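Side-chain contacts in divalent-cation tolerance protein CutA (PDB 1UKU), which helps the cell resist heavy metals, working as a homotrimer that binds copper where two trimers meet, which probably drives further oligomerization: residues 3-8 / 31-36; 19-22 / 26-29; 60-65 / 80-85. One frame throughout, in Å; residues are numbered along the deposited sequence.

Contact 1 (3-8 / 31-36); sequences IVYTTF and NLREHR
Tyr5 reaches Arg33 and His35 with its hydroxyl. With CG anti to the backbone N (chi1 -176°), the ring is carried away from strand 2-8 toward 31-36, and OH ends beside the guanidinium. Arg33 NH2 gives Tyr5 OH a weak, bent hydrogen bond of 3.1 Å; the stronger polar partner of this hydroxyl is Asn31 of the third subunit. Ring and guanidinium planes stand 64° apart, CE1 of Tyr5 lying over one guanidinium face. Tyr5 OH also lies 3.3 Å from His35 CE1. Two residues on, Thr7 turns its methyl to the histidine: Thr7 CG2 meets the edge of the His35 ring in plane, 3.5 Å from His35 CE1. The imidazole is held from both of its nitrogens. Arg33 NH1 donates to His35 ND1 at 2.8 Å, nearly straight and lying in both the ring and the guanidinium planes, which fixes the rotation of the ring; NE2 is bonded to Glu50, whose carboxylate also takes a weak bond from Thr7 OG1. The side chain of His35 lies about 9 Å from the bound copper, whose ligands in this chain are Asp48 and Lys49. The two strands do not pair: strand 44-57 runs between them in the antiparallel sheet of this ferredoxin-like fold, helix 11-23 packs on Phe8 and Leu32, and strands of the neighbouring subunits extend the sheet past 31-36.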
# COMPACT_ATOMS: atom_id res chain seq x y z
N ILE A 3 9.52 -0.49 3.55
CA ILE A 3 8.91 0.01 2.34
C ILE A 3 9.06 1.51 2.33
O ILE A 3 8.94 2.17 3.36
CB ILE A 3 7.39 -0.34 2.34
CG1 ILE A 3 7.20 -1.87 2.33
CG2 ILE A 3 6.66 0.36 1.21
CD1 ILE A 3 7.86 -2.55 1.32
N VAL A 4 9.30 2.04 1.16
CA VAL A 4 9.25 3.48 0.93
C VAL A 4 8.26 3.74 -0.20
O VAL A 4 8.37 3.16 -1.27
CB VAL A 4 10.61 4.04 0.60
CG1 VAL A 4 10.55 5.56 0.27
CG2 VAL A 4 11.54 3.78 1.76
N TYR A 5 7.31 4.63 0.05
CA TYR A 5 6.31 5.02 -0.94
C TYR A 5 6.60 6.46 -1.39
O TYR A 5 6.81 7.36 -0.58
CB TYR A 5 4.91 4.94 -0.35
CG TYR A 5 3.75 5.23 -1.29
CD1 TYR A 5 3.48 4.40 -2.35
CD2 TYR A 5 2.91 6.35 -1.10
CE1 TYR A 5 2.40 4.65 -3.22
CE2 TYR A 5 1.82 6.60 -1.97
CZ TYR A 5 1.58 5.73 -3.02
OH TYR A 5 0.51 5.94 -3.87
N THR A 6 6.57 6.69 -2.69
CA THR A 6 6.65 8.01 -3.28
C THR A 6 5.77 8.02 -4.53
O THR A 6 5.32 6.98 -4.99
CB THR A 6 8.11 8.41 -3.55
OG1 THR A 6 8.16 9.79 -3.93
CG2 THR A 6 8.77 7.61 -4.64
N THR A 7 5.49 9.20 -5.05
CA THR A 7 4.68 9.32 -6.23
C THR A 7 5.39 10.17 -7.23
O THR A 7 6.19 11.02 -6.87
CB THR A 7 3.29 9.88 -5.96
OG1 THR A 7 3.37 11.30 -5.69
CG2 THR A 7 2.64 9.24 -4.76
N PHE A 8 5.08 9.92 -8.49
CA PHE A 8 5.72 10.59 -9.64
C PHE A 8 4.66 11.09 -10.62
O PHE A 8 3.58 10.53 -10.69
CB PHE A 8 6.65 9.63 -10.40
CG PHE A 8 7.82 9.14 -9.61
CD1 PHE A 8 8.96 9.91 -9.51
CD2 PHE A 8 7.78 7.89 -8.95
CE1 PHE A 8 10.05 9.47 -8.80
CE2 PHE A 8 8.90 7.45 -8.22
CZ PHE A 8 10.03 8.26 -8.14
N ASN A 31 7.74 -1.50 -7.19
CA ASN A 31 6.47 -1.84 -7.81
C ASN A 31 5.79 -0.50 -8.17
O ASN A 31 5.56 0.33 -7.29
CB ASN A 31 5.57 -2.60 -6.85
CG ASN A 31 6.05 -3.99 -6.48
OD1 ASN A 31 5.43 -4.59 -5.60
ND2 ASN A 31 7.07 -4.55 -7.15
N LEU A 32 5.49 -0.30 -9.45
CA LEU A 32 4.94 0.97 -9.95
C LEU A 32 3.54 0.74 -10.47
O LEU A 32 3.31 -0.19 -11.22
CB LEU A 32 5.78 1.53 -11.09
CG LEU A 32 7.10 2.22 -10.69
CD1 LEU A 32 7.99 1.45 -9.73
CD2 LEU A 32 7.86 2.63 -11.95
N ARG A 33 2.62 1.61 -10.12
CA ARG A 33 1.25 1.54 -10.65
C ARG A 33 0.61 2.92 -10.62
O ARG A 33 0.88 3.73 -9.75
CB ARG A 33 0.37 0.51 -9.93
CG ARG A 33 -0.29 0.97 -8.65
CD ARG A 33 0.64 1.16 -7.55
NE ARG A 33 0.00 1.69 -6.32
CZ ARG A 33 -0.30 2.96 -6.08
NH1 ARG A 33 -0.12 3.89 -6.99
NH2 ARG A 33 -0.78 3.32 -4.89
N GLU A 34 -0.22 3.19 -11.61
CA GLU A 34 -0.96 4.44 -11.70
C GLU A 34 -1.94 4.66 -10.55
O GLU A 34 -2.52 3.72 -10.01
CB GLU A 34 -1.69 4.50 -13.06
CG GLU A 34 -0.74 4.65 -14.24
CD GLU A 34 -1.43 4.45 -15.59
OE1 GLU A 34 -0.71 4.23 -16.60
OE2 GLU A 34 -2.68 4.52 -15.66
N HIS A 35 -2.15 5.94 -10.23
CA HIS A 35 -3.28 6.33 -9.39
C HIS A 35 -3.68 7.74 -9.74
O HIS A 35 -2.98 8.43 -10.49
CB HIS A 35 -2.97 6.19 -7.90
CG HIS A 35 -1.90 7.11 -7.41
ND1 HIS A 35 -0.71 6.67 -6.88
CD2 HIS A 35 -1.87 8.47 -7.34
CE1 HIS A 35 0.04 7.72 -6.58
NE2 HIS A 35 -0.65 8.82 -6.81
N ARG A 36 -4.82 8.15 -9.22
CA ARG A 36 -5.29 9.53 -9.33
C ARG A 36 -5.17 10.17 -7.96
O ARG A 36 -5.68 9.66 -6.94
CB ARG A 36 -6.73 9.56 -9.83
CG ARG A 36 -6.80 9.13 -11.29
CD ARG A 36 -8.18 8.86 -11.78
NE ARG A 36 -8.22 8.81 -13.23
CZ ARG A 36 -7.99 7.73 -13.98
NH1 ARG A 36 -7.68 6.56 -13.43
NH2 ARG A 36 -8.07 7.85 -15.31

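Contact 2 (19-22 / 26-29); sequences KTLL and LIAC
Ile27 lies against Leu21 and Leu22, at the place where the chain leaves helix 11-23 and doubles back. From its CB the side chain forks. CG1 of Ile27, set between the backbone N and the carbonyl carbon (chi1 67°), heads for the helix and lies 3.8 Å from Leu22 CD2 and slightly farther from Leu22 CG, the two side chains crossing at about a right angle. The tip, CD1 of Ile27, runs on to the neighbouring leucine and stops 4.0 Å from Leu21 CB. The other branch, CG2, turns to Leu65 of helix 62-72, and the side chain as a whole also touches Leu55 of strand 44-57. This is the connection from helix 11-23 to strand 29-41 in the ferredoxin-like, GlnB-related fold: the loop is folded back on the last turn of the helix, and the side chain of Ile27 enters the layer between helices and sheet. A backbone hydrogen bond joins the two segments, Leu26 N to Leu21 O at 3.0 Å, close to straight at 161°. Beside it, CD2 of Leu21 lies 4.3 Å from CD1 of Leu26. Next along the loop, the N of Ile27 is buried and finds no hydrogen-bond partner. Leu22 covers the backbone beyond, its CD2 being 3.5 Å from Ile27 O and a little farther from Ala28 O. On the subunit side, Leu22 O accepts a bond from Trp40 NE1 of the second subunit. Within the chain, Ala28 packs on Trp95 and Leu96 of helix 90-99.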
# COMPACT_ATOMS: atom_id res chain seq x y z
N LYS A 19 15.16 3.16 -11.75
CA LYS A 19 16.30 2.47 -12.35
C LYS A 19 17.63 3.07 -11.81
O LYS A 19 18.57 2.31 -11.56
CB LYS A 19 16.24 2.50 -13.89
CG LYS A 19 15.12 1.68 -14.48
CD LYS A 19 15.11 1.67 -16.01
CE LYS A 19 13.94 0.85 -16.53
NZ LYS A 19 13.91 0.82 -18.03
N THR A 20 17.71 4.38 -11.60
CA THR A 20 18.90 4.99 -10.98
C THR A 20 19.11 4.44 -9.56
O THR A 20 20.23 4.16 -9.16
CB THR A 20 18.76 6.50 -10.94
OG1 THR A 20 18.62 6.99 -12.28
CG2 THR A 20 19.97 7.14 -10.36
N LEU A 21 18.04 4.28 -8.80
CA LEU A 21 18.14 3.81 -7.43
C LEU A 21 18.59 2.36 -7.44
O LEU A 21 19.37 1.96 -6.56
CB LEU A 21 16.82 3.97 -6.68
CG LEU A 21 16.34 5.40 -6.43
CD1 LEU A 21 14.93 5.38 -5.79
CD2 LEU A 21 17.29 6.26 -5.58
N LEU A 22 18.12 1.56 -8.40
CA LEU A 22 18.58 0.17 -8.54
C LEU A 22 20.07 0.15 -8.90
O LEU A 22 20.84 -0.60 -8.31
CB LEU A 22 17.75 -0.60 -9.58
CG LEU A 22 16.36 -1.00 -9.08
CD1 LEU A 22 15.45 -1.33 -10.25
CD2 LEU A 22 16.42 -2.18 -8.13
N LEU A 26 20.48 1.09 -3.94
CA LEU A 26 19.80 1.66 -2.79
C LEU A 26 18.47 1.01 -2.48
O LEU A 26 17.95 1.20 -1.38
CB LEU A 26 19.62 3.17 -2.92
CG LEU A 26 20.95 3.92 -2.83
CD1 LEU A 26 20.73 5.38 -3.20
CD2 LEU A 26 21.54 3.81 -1.44
N ILE A 27 17.92 0.31 -3.47
CA ILE A 27 16.68 -0.47 -3.33
C ILE A 27 16.90 -1.81 -3.98
O ILE A 27 17.69 -1.92 -4.90
CB ILE A 27 15.43 0.25 -3.94
CG1 ILE A 27 15.50 0.38 -5.46
CG2 ILE A 27 15.23 1.59 -3.27
CD1 ILE A 27 14.24 1.03 -6.06
N ALA A 28 16.15 -2.81 -3.50
CA ALA A 28 16.16 -4.12 -4.14
C ALA A 28 15.11 -4.27 -5.22
O ALA A 28 15.27 -5.06 -6.15
CB ALA A 28 15.97 -5.21 -3.12
N CYS A 29 14.01 -3.54 -5.08
CA CYS A 29 12.96 -3.61 -6.08
C CYS A 29 11.97 -2.50 -5.89
O CYS A 29 11.92 -1.83 -4.86
CB CYS A 29 12.29 -4.95 -6.01
SG CYS A 29 11.49 -5.14 -4.52

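Contact 3 (60-65 / 80-85); sequences DLWEEL and IIRIDV
Trp62 and Arg82 meet because both first torsions place CG anti to the backbone N, chi1 163° in the tryptophan and 166° in the arginine. The indole thereby leaves the first turn of helix 62-72 toward the strand, and the arginine chain, extended from CG to NE, runs across one face of it. Contact is spread along the aliphatic part. CB of Arg82 stands almost squarely over the six-membered ring of Trp62, 3.7 Å from its centroid, in a CH-pi contact. CD of Arg82 comes over the same face above the five-membered ring, 3.7 Å from CD2 of Trp62. Beyond it the guanidinium is turned steeply, its plane 77° from that of the indole, and presents an edge: Arg82 NH1 lies 3.4 Å from Trp62 CD1. The cation-pi interaction is accordingly off-centre, with Arg82 CZ 4.8 Å from the centroid of the five-membered ring of Trp62. The tilt agrees with the salt bridge to Asp84 two residues along the strand, where Arg82 NE donates a 2.7 Å bond to Asp84 OD1 and Arg82 NH2 adds a weak one to the same oxygen. Backbone and side chain of Ile80 meet the far end of the indole: the carbonyl O of Ile80 lies in the ring plane at its edge, 3.6 Å from Trp62 CH2, and CG2 of Ile80 is 4.0 Å from that same ring carbon. At the other end, Trp62 NE1 is bonded to Asp87 of the third subunit. The contact joins the first turn of helix 62-72 to strand 81-84, outermost within its own chain, which pairs with strand 2-8, whose Val4 touches the indole, and with a strand of the third subunit.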
# COMPACT_ATOMS: atom_id res chain seq x y z
N ASP A 60 18.81 0.28 7.26
CA ASP A 60 20.02 1.08 7.40
C ASP A 60 20.28 1.98 6.19
O ASP A 60 21.06 2.89 6.28
CB ASP A 60 21.25 0.20 7.69
CG ASP A 60 21.59 -0.71 6.53
OD1 ASP A 60 20.98 -1.78 6.46
OD2 ASP A 60 22.42 -0.36 5.68
N LEU A 61 19.60 1.73 5.07
CA LEU A 61 19.75 2.55 3.88
C LEU A 61 18.74 3.72 3.80
O LEU A 61 18.79 4.50 2.86
CB LEU A 61 19.67 1.68 2.62
CG LEU A 61 20.82 0.67 2.42
CD1 LEU A 61 20.56 -0.23 1.27
CD2 LEU A 61 22.09 1.42 2.16
N TRP A 62 17.86 3.85 4.78
CA TRP A 62 16.78 4.86 4.72
C TRP A 62 17.29 6.28 4.47
O TRP A 62 16.82 6.95 3.58
CB TRP A 62 15.93 4.82 5.98
CG TRP A 62 15.08 6.03 6.20
CD1 TRP A 62 15.11 6.84 7.28
CD2 TRP A 62 14.04 6.52 5.35
NE1 TRP A 62 14.16 7.83 7.16
CE2 TRP A 62 13.51 7.67 5.97
CE3 TRP A 62 13.54 6.14 4.10
CZ2 TRP A 62 12.46 8.41 5.41
CZ3 TRP A 62 12.51 6.90 3.54
CH2 TRP A 62 11.98 8.01 4.19
N GLU A 63 18.23 6.77 5.27
CA GLU A 63 18.62 8.17 5.14
C GLU A 63 19.30 8.44 3.80
O GLU A 63 19.05 9.45 3.16
CB GLU A 63 19.52 8.63 6.32
CG GLU A 63 18.78 8.72 7.66
CD GLU A 63 17.61 9.70 7.67
OE1 GLU A 63 17.46 10.54 6.76
OE2 GLU A 63 16.83 9.61 8.65
N GLU A 64 20.15 7.52 3.36
CA GLU A 64 20.80 7.66 2.09
C GLU A 64 19.78 7.63 0.96
O GLU A 64 19.88 8.37 0.01
CB GLU A 64 21.86 6.56 1.93
CG GLU A 64 22.74 6.72 0.71
CD GLU A 64 23.89 5.73 0.65
OE1 GLU A 64 24.64 5.84 -0.33
OE2 GLU A 64 24.01 4.85 1.54
N LEU A 65 18.80 6.73 1.07
CA LEU A 65 17.80 6.59 0.03
C LEU A 65 16.91 7.84 -0.03
O LEU A 65 16.60 8.34 -1.10
CB LEU A 65 16.95 5.34 0.27
CG LEU A 65 15.73 5.18 -0.65
CD1 LEU A 65 16.15 5.13 -2.10
CD2 LEU A 65 14.93 3.96 -0.26
N ILE A 80 7.97 11.19 0.54
CA ILE A 80 8.94 10.12 0.71
C ILE A 80 8.66 9.46 2.06
O ILE A 80 9.16 9.91 3.10
CB ILE A 80 10.40 10.62 0.63
CG1 ILE A 80 10.59 11.54 -0.56
CG2 ILE A 80 11.36 9.41 0.54
CD1 ILE A 80 11.98 12.20 -0.61
N ILE A 81 7.89 8.38 2.03
CA ILE A 81 7.19 7.82 3.19
C ILE A 81 7.75 6.44 3.51
O ILE A 81 7.65 5.53 2.71
CB ILE A 81 5.69 7.74 2.88
CG1 ILE A 81 5.10 9.17 2.90
CG2 ILE A 81 4.95 6.85 3.86
CD1 ILE A 81 3.68 9.33 2.35
N ARG A 82 8.34 6.30 4.69
CA ARG A 82 8.90 5.05 5.18
C ARG A 82 7.88 4.34 6.05
O ARG A 82 7.40 4.90 7.04
CB ARG A 82 10.17 5.30 6.00
CG ARG A 82 10.64 4.12 6.80
CD ARG A 82 11.91 4.37 7.52
NE ARG A 82 12.16 3.33 8.50
CZ ARG A 82 13.29 3.18 9.16
NH1 ARG A 82 14.32 4.01 8.98
NH2 ARG A 82 13.40 2.19 10.03
N ILE A 83 7.56 3.09 5.71
CA ILE A 83 6.78 2.20 6.55
C ILE A 83 7.60 0.95 6.84
O ILE A 83 8.03 0.26 5.94
CB ILE A 83 5.41 1.86 5.91
CG1 ILE A 83 4.52 3.13 5.80
CG2 ILE A 83 4.68 0.80 6.72
CD1 ILE A 83 3.46 3.07 4.72
N ASP A 84 7.82 0.70 8.12
CA ASP A 84 8.63 -0.43 8.54
C ASP A 84 7.86 -1.73 8.30
O ASP A 84 6.64 -1.78 8.48
CB ASP A 84 8.99 -0.33 10.02
CG ASP A 84 9.99 0.74 10.32
OD1 ASP A 84 10.39 1.51 9.44
OD2 ASP A 84 10.40 0.89 11.49
N VAL A 85 8.59 -2.76 7.92
CA VAL A 85 8.00 -4.08 7.72
C VAL A 85 8.14 -4.88 9.00
O VAL A 85 9.23 -5.09 9.49
CB VAL A 85 8.65 -4.82 6.56
CG1 VAL A 85 8.22 -6.28 6.48
CG2 VAL A 85 8.33 -4.11 5.22

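Contact 2 falls within the chain segment between the two strands of contact 1, for 19-22 and 26-29 lie in the helix and loop that join them; contact 3 follows both. Their centres form a triangle with sides of 13 to 15 Å. Contacts 1 and 3 share the four-stranded antiparallel sheet, strand 2-8 pairing with 81-84 through Tyr5 and Ile81 and through Ile3 and Ile83. Contacts 2 and 3 meet between helix 11-23, its following loop and helix 62-72, where Leu21 and Ile27 pack on Leu65. All three border neighbouring subunits, with the sheet running on across the interfaces, so the same strands and helices serve both the fold and the trimer interfaces.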